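Local coordinates for protein M32 carboxypeptidase (PDB 7A03) that probably removes amino acids one at a time from the C-terminal ends of peptides as a metal-dependent carboxypeptidase of the M32 family, at residues A[263-267]-A[300-304]; A[270-275]-A[295-300]. One frame throughout, in Å; residues are numbered along the deposited sequence.

In the fold
Both contacts join the same two helices, 258-277 and 293-307, which meet near the middle of a largely helical chain, and both are buried. Contact 1 pairs 263-267 with 300-304; contact 2 pairs 270-275 with 295-300, lies inside the loop that contact 1 closes, and shares Ser300. Their centres are about 9 Å apart, and Trp303 of contact 1 packs on Gly270 and Leu273 of contact 2. Each has a histidine bonded to a glutamate across the interface, His267-Glu304 and His296-Glu275. In contact 1 an arginine also reaches that carboxylate, whereas contact 2 adds an aromatic cluster and two bridging waters. His267 and His271, one from each contact, are the histidines of an HExxH sequence.

Contact 1 (A[263-267]-A[300-304]); sequences WSCIH and SRLWE
Glu304 OE1 is gripped by two donors, one from each helix. His267 ND1 gives it a 2.8 Å hydrogen bond from above the carboxylate plane, the ring standing nearly upright to that plane at 80°. Arg301, one turn earlier on the helix of Glu304, brings NH2 to within 2.8 Å of the same OE1 on its syn side in a salt bridge. Since Glu304 OE2 is in turn paired with Arg309, both ends of the carboxylate are held and its rotation should be restricted. Ser300 backs one face of the His267 imidazole and so limits its tilt: Ser300 CB sits over the ring centre, 3.4 Å from the centroid, and Ser300 OG, also over the ring, bonds Glu297 O in its own helix. The His267 ring reaches this place because its CG is anti to the backbone N (chi1 -176°), swung beside the carbonyl carbon. One residue before His267, Ile266 CG2 presses on the backbone at Trp303 O, 3.2 Å away, and touches Trp303 CB at 3.8 Å. The Trp263 ring presents its edge to the backbone, with CD1 3.6 Å from Glu304 O. The two helix segments run at 134° to each other. A carboxylate on the ND1 of an HExxH histidine is an arrangement consistent with the second shell of a zincin-type metallopeptidase site, where it would orient NE2 for a metal.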
ATOM      1  N   TRP A 263      -6.770  -8.432 -11.699  1.00 12.19           N
ATOM      2  CA  TRP A 263      -5.700  -7.556 -11.235  1.00 14.68           C
ATOM      3  C   TRP A 263      -5.726  -7.358  -9.723  1.00 13.69           C
ATOM      4  O   TRP A 263      -4.658  -7.164  -9.122  1.00 12.44           O
ATOM      5  CB  TRP A 263      -5.663  -6.241 -12.036  1.00 11.74           C
ATOM      6  CG  TRP A 263      -5.186  -6.516 -13.437  1.00 13.38           C
ATOM      7  CD1 TRP A 263      -3.902  -6.494 -13.894  1.00 13.20           C
ATOM      8  CD2 TRP A 263      -5.988  -6.977 -14.530  1.00 12.11           C
ATOM      9  NE1 TRP A 263      -3.862  -6.885 -15.214  1.00 14.00           N
ATOM     10  CE2 TRP A 263      -5.136  -7.168 -15.632  1.00 15.18           C
ATOM     11  CE3 TRP A 263      -7.357  -7.210 -14.691  1.00 13.70           C
ATOM     12  CZ2 TRP A 263      -5.608  -7.601 -16.866  1.00 14.92           C
ATOM     13  CZ3 TRP A 263      -7.819  -7.647 -15.906  1.00 12.28           C
ATOM     14  CH2 TRP A 263      -6.952  -7.844 -16.978  1.00 13.23           C
ATOM     15  N   SER A 264      -6.903  -7.421  -9.081  1.00 14.48           N
ATOM     16  CA  SER A 264      -6.906  -7.446  -7.618  1.00 14.49           C
ATOM     17  C   SER A 264      -6.123  -8.655  -7.104  1.00 10.87           C
ATOM     18  O   SER A 264      -5.337  -8.558  -6.145  1.00 11.79           O
ATOM     19  CB  SER A 264      -8.342  -7.504  -7.087  1.00 16.01           C
ATOM     20  OG  SER A 264      -9.037  -6.294  -7.310  1.00 18.94           O
ATOM     21  N   CYS A 265      -6.365  -9.817  -7.712  1.00 11.80           N
ATOM     22  CA  CYS A 265      -5.718 -11.043  -7.271  1.00 10.68           C
ATOM     23  C   CYS A 265      -4.211 -10.942  -7.462  1.00 10.79           C
ATOM     24  O   CYS A 265      -3.440 -11.314  -6.578  1.00 12.96           O
ATOM     25  CB  CYS A 265      -6.238 -12.188  -8.134  1.00 11.40           C
ATOM     26  SG  CYS A 265      -7.843 -12.816  -7.649  1.00 12.37           S
ATOM     27  N   ILE A 266      -3.762 -10.425  -8.615  1.00 11.00           N
ATOM     28  CA  ILE A 266      -2.316 -10.323  -8.821  1.00 11.75           C
ATOM     29  C   ILE A 266      -1.700  -9.335  -7.835  1.00 11.15           C
ATOM     30  O   ILE A 266      -0.613  -9.569  -7.281  1.00 11.88           O
ATOM     31  CB  ILE A 266      -2.002  -9.935 -10.277  1.00 11.39           C
ATOM     32  CG1 ILE A 266      -2.581 -10.985 -11.247  1.00 11.45           C
ATOM     33  CG2 ILE A 266      -0.492  -9.768 -10.457  1.00 11.69           C
ATOM     34  CD1 ILE A 266      -2.576 -10.543 -12.685  1.00 14.78           C
ATOM     35  N   HIS A 267      -2.399  -8.225  -7.588  1.00 11.09           N
ATOM     36  CA  HIS A 267      -1.932  -7.205  -6.654  1.00 11.32           C
ATOM     37  C   HIS A 267      -1.745  -7.791  -5.247  1.00 10.89           C
ATOM     38  O   HIS A 267      -0.665  -7.671  -4.619  1.00 12.56           O
ATOM     39  CB  HIS A 267      -2.985  -6.098  -6.661  1.00 12.34           C
ATOM     40  CG  HIS A 267      -2.649  -4.912  -5.822  1.00 13.36           C
ATOM     41  ND1 HIS A 267      -2.065  -3.771  -6.334  1.00 14.34           N
ATOM     42  CD2 HIS A 267      -2.841  -4.679  -4.503  1.00 13.62           C
ATOM     43  CE1 HIS A 267      -1.925  -2.881  -5.367  1.00 13.57           C
ATOM     44  NE2 HIS A 267      -2.377  -3.413  -4.243  1.00 16.34           N
ATOM     45  N   SER A 300       3.149  -5.299  -4.489  1.00 11.82           N
ATOM     46  CA  SER A 300       1.836  -5.393  -5.136  1.00 11.39           C
ATOM     47  C   SER A 300       1.834  -4.793  -6.542  1.00 13.63           C
ATOM     48  O   SER A 300       1.278  -5.383  -7.486  1.00 12.90           O
ATOM     49  CB  SER A 300       0.730  -4.781  -4.268  1.00 14.16           C
ATOM     50  OG  SER A 300       0.886  -3.383  -4.126  1.00 16.93           O
ATOM     51  N   ARG A 301       2.452  -3.617  -6.704  1.00 12.63           N
ATOM     52  CA  ARG A 301       2.432  -2.955  -8.001  1.00 12.01           C
ATOM     53  C   ARG A 301       3.348  -3.632  -9.013  1.00 13.64           C
ATOM     54  O   ARG A 301       3.033  -3.629 -10.210  1.00 12.31           O
ATOM     55  CB  ARG A 301       2.830  -1.486  -7.862  1.00 12.20           C
ATOM     56  CG  ARG A 301       1.795  -0.630  -7.131  1.00 14.42           C
ATOM     57  CD  ARG A 301       0.413  -0.654  -7.781  1.00 13.23           C
ATOM     58  NE  ARG A 301      -0.413   0.425  -7.238  1.00 16.34           N
ATOM     59  CZ  ARG A 301      -1.711   0.592  -7.464  1.00 15.11           C
ATOM     60  NH1 ARG A 301      -2.319   1.650  -6.953  1.00 15.47           N
ATOM     61  NH2 ARG A 301      -2.401  -0.257  -8.222  1.00 16.59           N
ATOM     62  N   LEU A 302       4.485  -4.189  -8.564  1.00 12.20           N
ATOM     63  CA  LEU A 302       5.382  -4.853  -9.499  1.00 12.39           C
ATOM     64  C   LEU A 302       4.675  -6.022 -10.148  1.00 12.30           C
ATOM     65  O   LEU A 302       4.754  -6.205 -11.376  1.00 12.87           O
ATOM     66  CB  LEU A 302       6.643  -5.333  -8.781  1.00 12.43           C
ATOM     67  CG  LEU A 302       7.712  -6.051  -9.619  1.00 12.67           C
ATOM     68  CD1 LEU A 302       9.093  -5.766  -9.043  1.00 13.22           C
ATOM     69  CD2 LEU A 302       7.474  -7.555  -9.655  1.00 14.82           C
ATOM     70  N   TRP A 303       3.953  -6.818  -9.344  1.00 12.04           N
ATOM     71  CA  TRP A 303       3.250  -7.935  -9.966  1.00 13.17           C
ATOM     72  C   TRP A 303       2.008  -7.486 -10.732  1.00 12.72           C
ATOM     73  O   TRP A 303       1.750  -7.973 -11.843  1.00 12.10           O
ATOM     74  CB  TRP A 303       2.889  -8.977  -8.917  1.00 12.85           C
ATOM     75  CG  TRP A 303       4.049  -9.786  -8.431  1.00 11.77           C
ATOM     76  CD1 TRP A 303       4.799  -9.560  -7.317  1.00 11.74           C
ATOM     77  CD2 TRP A 303       4.575 -10.976  -9.033  1.00 11.89           C
ATOM     78  NE1 TRP A 303       5.746 -10.548  -7.167  1.00 12.32           N
ATOM     79  CE2 TRP A 303       5.644 -11.414  -8.226  1.00 11.92           C
ATOM     80  CE3 TRP A 303       4.248 -11.714 -10.181  1.00 13.72           C
ATOM     81  CZ2 TRP A 303       6.374 -12.568  -8.512  1.00 12.69           C
ATOM     82  CZ3 TRP A 303       4.983 -12.864 -10.464  1.00 12.60           C
ATOM     83  CH2 TRP A 303       6.039 -13.268  -9.643  1.00 12.92           C
ATOM     84  N   GLU A 304       1.245  -6.539 -10.184  1.00 11.88           N
ATOM     85  CA  GLU A 304      -0.005  -6.152 -10.827  1.00 11.89           C
ATOM     86  C   GLU A 304       0.242  -5.493 -12.177  1.00 13.24           C
ATOM     87  O   GLU A 304      -0.481  -5.753 -13.149  1.00 12.27           O
ATOM     88  CB  GLU A 304      -0.785  -5.200  -9.918  1.00 11.77           C
ATOM     89  CG  GLU A 304      -2.111  -4.774 -10.534  1.00 13.19           C
ATOM     90  CD  GLU A 304      -2.677  -3.503  -9.942  1.00 16.90           C
ATOM     91  OE1 GLU A 304      -2.079  -2.976  -8.983  1.00 14.77           O
ATOM     92  OE2 GLU A 304      -3.717  -3.023 -10.455  1.00 14.67           O
TER

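Contact 2 (A[270-275]-A[295-300]); sequences GHALYE and IHESQS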
ATOM      1  N   GLY A 270       1.117 -10.159  -4.900  1.00 11.72           N
ATOM      2  CA  GLY A 270       2.429  -9.552  -4.694  1.00 12.41           C
ATOM      3  C   GLY A 270       2.723  -9.280  -3.227  1.00 11.04           C
ATOM      4  O   GLY A 270       3.824  -9.588  -2.716  1.00 13.06           O
ATOM      5  N   HIS A 271       1.718  -8.734  -2.519  1.00 10.89           N
ATOM      6  CA  HIS A 271       1.836  -8.613  -1.054  1.00 12.86           C
ATOM      7  C   HIS A 271       2.098  -9.971  -0.399  1.00 12.07           C
ATOM      8  O   HIS A 271       2.945 -10.106   0.510  1.00 12.87           O
ATOM      9  CB  HIS A 271       0.542  -8.074  -0.451  1.00 12.70           C
ATOM     10  CG  HIS A 271       0.294  -6.610  -0.661  1.00 12.51           C
ATOM     11  ND1 HIS A 271       1.237  -5.633  -0.408  1.00 14.88           N
ATOM     12  CD2 HIS A 271      -0.825  -5.962  -1.058  1.00 13.72           C
ATOM     13  CE1 HIS A 271       0.703  -4.442  -0.641  1.00 13.58           C
ATOM     14  NE2 HIS A 271      -0.544  -4.615  -1.048  1.00 14.27           N
ATOM     15  N   ALA A 272       1.340 -10.978  -0.820  1.00 10.72           N
ATOM     16  CA  ALA A 272       1.354 -12.255  -0.121  1.00 12.79           C
ATOM     17  C   ALA A 272       2.676 -12.975  -0.317  1.00 12.19           C
ATOM     18  O   ALA A 272       3.179 -13.616   0.613  1.00 11.79           O
ATOM     19  CB  ALA A 272       0.194 -13.124  -0.575  1.00 10.47           C
ATOM     20  N   LEU A 273       3.274 -12.856  -1.505  1.00 12.27           N
ATOM     21  CA  LEU A 273       4.561 -13.493  -1.744  1.00 12.23           C
ATOM     22  C   LEU A 273       5.625 -12.879  -0.847  1.00 11.14           C
ATOM     23  O   LEU A 273       6.508 -13.585  -0.329  1.00 12.93           O
ATOM     24  CB  LEU A 273       4.962 -13.357  -3.216  1.00 11.80           C
ATOM     25  CG  LEU A 273       4.119 -14.125  -4.229  1.00 13.46           C
ATOM     26  CD1 LEU A 273       4.416 -13.610  -5.640  1.00 11.82           C
ATOM     27  CD2 LEU A 273       4.368 -15.644  -4.127  1.00 14.47           C
ATOM     28  N   TYR A 274       5.558 -11.551  -0.657  1.00 12.44           N
ATOM     29  CA  TYR A 274       6.458 -10.919   0.303  1.00 13.05           C
ATOM     30  C   TYR A 274       6.273 -11.507   1.701  1.00 12.00           C
ATOM     31  O   TYR A 274       7.246 -11.912   2.354  1.00 11.55           O
ATOM     32  CB  TYR A 274       6.174  -9.413   0.328  1.00 13.05           C
ATOM     33  CG  TYR A 274       7.158  -8.527   1.064  1.00 11.40           C
ATOM     34  CD1 TYR A 274       8.331  -9.029   1.625  1.00 11.55           C
ATOM     35  CD2 TYR A 274       6.919  -7.155   1.144  1.00 14.33           C
ATOM     36  CE1 TYR A 274       9.238  -8.180   2.263  1.00 14.32           C
ATOM     37  CE2 TYR A 274       7.824  -6.296   1.773  1.00 12.54           C
ATOM     38  CZ  TYR A 274       8.982  -6.820   2.323  1.00 13.20           C
ATOM     39  OH  TYR A 274       9.865  -5.951   2.934  1.00 15.83           O
ATOM     40  N   GLU A 275       5.028 -11.515   2.195  1.00 11.18           N
ATOM     41  CA  GLU A 275       4.780 -12.017   3.553  1.00 11.84           C
ATOM     42  C   GLU A 275       5.212 -13.478   3.715  1.00 13.38           C
ATOM     43  O   GLU A 275       5.758 -13.859   4.764  1.00 12.83           O
ATOM     44  CB  GLU A 275       3.315 -11.840   3.924  1.00 10.83           C
ATOM     45  CG  GLU A 275       2.928 -10.375   4.123  1.00 12.65           C
ATOM     46  CD  GLU A 275       3.532  -9.785   5.394  1.00 14.64           C
ATOM     47  OE1 GLU A 275       3.647 -10.509   6.402  1.00 16.27           O
ATOM     48  OE2 GLU A 275       3.881  -8.583   5.417  1.00 15.11           O
ATOM     49  N   ILE A 295       7.687  -0.275   0.468  1.00 16.11           N
ATOM     50  CA  ILE A 295       8.236  -1.511  -0.087  1.00 12.18           C
ATOM     51  C   ILE A 295       7.130  -2.559  -0.265  1.00 12.82           C
ATOM     52  O   ILE A 295       7.078  -3.278  -1.273  1.00 12.50           O
ATOM     53  CB  ILE A 295       9.433  -2.003   0.757  1.00 13.71           C
ATOM     54  CG1 ILE A 295      10.589  -0.979   0.746  1.00 12.57           C
ATOM     55  CG2 ILE A 295       9.890  -3.397   0.291  1.00 14.23           C
ATOM     56  CD1 ILE A 295      11.153  -0.670  -0.657  1.00 12.90           C
ATOM     57  N   HIS A 296       6.195  -2.642   0.682  1.00 13.69           N
ATOM     58  CA  HIS A 296       5.098  -3.581   0.480  1.00 13.15           C
ATOM     59  C   HIS A 296       4.297  -3.223  -0.777  1.00 13.58           C
ATOM     60  O   HIS A 296       3.968  -4.094  -1.612  1.00 12.31           O
ATOM     61  CB  HIS A 296       4.207  -3.600   1.723  1.00 15.18           C
ATOM     62  CG  HIS A 296       3.767  -4.972   2.115  1.00 15.56           C
ATOM     63  ND1 HIS A 296       3.330  -5.909   1.202  1.00 15.21           N
ATOM     64  CD2 HIS A 296       3.740  -5.580   3.322  1.00 14.63           C
ATOM     65  CE1 HIS A 296       3.040  -7.035   1.837  1.00 17.78           C
ATOM     66  NE2 HIS A 296       3.282  -6.859   3.123  1.00 16.26           N
ATOM     67  N   GLU A 297       4.005  -1.926  -0.949  1.00 13.25           N
ATOM     68  CA  GLU A 297       3.270  -1.504  -2.126  1.00 15.47           C
ATOM     69  C   GLU A 297       4.067  -1.762  -3.406  1.00 13.61           C
ATOM     70  O   GLU A 297       3.474  -2.053  -4.447  1.00 13.00           O
ATOM     71  CB  GLU A 297       2.850  -0.034  -1.981  1.00 14.83           C
ATOM     72  CG  GLU A 297       1.943   0.471  -3.095  1.00 18.22           C
ATOM     73  CD  GLU A 297       0.491   0.041  -2.907  1.00 20.60           C
ATOM     74  OE1 GLU A 297       0.193  -0.675  -1.930  1.00 23.26           O
ATOM     75  OE2 GLU A 297      -0.353   0.427  -3.737  1.00 21.80           O
ATOM     76  N   SER A 298       5.404  -1.682  -3.350  1.00 11.99           N
ATOM     77  CA  SER A 298       6.200  -2.009  -4.532  1.00 12.72           C
ATOM     78  C   SER A 298       5.990  -3.456  -4.953  1.00 12.04           C
ATOM     79  O   SER A 298       6.021  -3.773  -6.149  1.00 12.19           O
ATOM     80  CB  SER A 298       7.695  -1.762  -4.288  1.00 15.32           C
ATOM     81  OG  SER A 298       8.301  -2.800  -3.518  1.00 15.23           O
ATOM     82  N   GLN A 299       5.795  -4.349  -3.987  1.00 12.83           N
ATOM     83  CA  GLN A 299       5.548  -5.749  -4.356  1.00 12.20           C
ATOM     84  C   GLN A 299       4.187  -5.938  -5.035  1.00 11.60           C
ATOM     85  O   GLN A 299       4.083  -6.611  -6.088  1.00 13.92           O
ATOM     86  CB  GLN A 299       5.658  -6.612  -3.103  1.00 13.92           C
ATOM     87  CG  GLN A 299       7.026  -6.535  -2.475  1.00 11.72           C
ATOM     88  CD  GLN A 299       8.109  -6.897  -3.470  1.00 12.37           C
ATOM     89  OE1 GLN A 299       8.323  -8.070  -3.773  1.00 13.06           O
ATOM     90  NE2 GLN A 299       8.790  -5.877  -4.007  1.00 13.30           N
ATOM     91  N   SER A 300       3.149  -5.299  -4.489  1.00 11.82           N
ATOM     92  CA  SER A 300       1.836  -5.393  -5.136  1.00 11.39           C
ATOM     93  C   SER A 300       1.834  -4.793  -6.542  1.00 13.63           C
ATOM     94  O   SER A 300       1.278  -5.383  -7.486  1.00 12.90           O
ATOM     95  CB  SER A 300       0.730  -4.781  -4.268  1.00 14.16           C
ATOM     96  OG  SER A 300       0.886  -3.383  -4.126  1.00 16.93           O
TER
HETATM   97  O   HOH W   1       6.350 -10.055  -4.234  1.00 11.84           O
HETATM   98  O   HOH W   2      -1.884  -2.323  -1.716  1.00 16.22           O
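His296 lies between His271, Tyr274 and Glu275, meeting each in a different way. Its NE2 donates a 2.9 Å hydrogen bond to the anti lone pair of Glu275 OE2, with ring and carboxylate nearly coplanar. Tyr274 turns an edge to one face of the imidazole, CD2 standing over its centre in an edge-to-face pair whose planes make 59°; Tyr274 CG, trans to its own backbone N (chi1 -169°), carries the ring there. His271 ND1 and His296 ND1 are 2.7 Å apart. An alanine in place of His296 would probably leave Glu275 OE2 without its donor, open a gap where Tyr274 CD2 meets the ring face and let the His271 ring turn more freely. Ser300 CB lies over a face of the His271 ring, 3.6 Å from its centroid. Behind this shell the helices close in at Gly270, where the absence of a side chain lets its CA come 4.2 Å from that of Ser300. A water there donates to Gly270 O and Gln299 OE1, and His464 also binds that OE1. Glu275 OE1 is held in turn by Ser241. A second water sits 2.7 Å from His271 NE2 and donates to Glu297 OE1; it is also 2.8 Å from His267 NE2. The convergence of His267, His271 and Glu297 on this water is consistent with the metal site expected in M32 enzymes; these histidines bind no metal here.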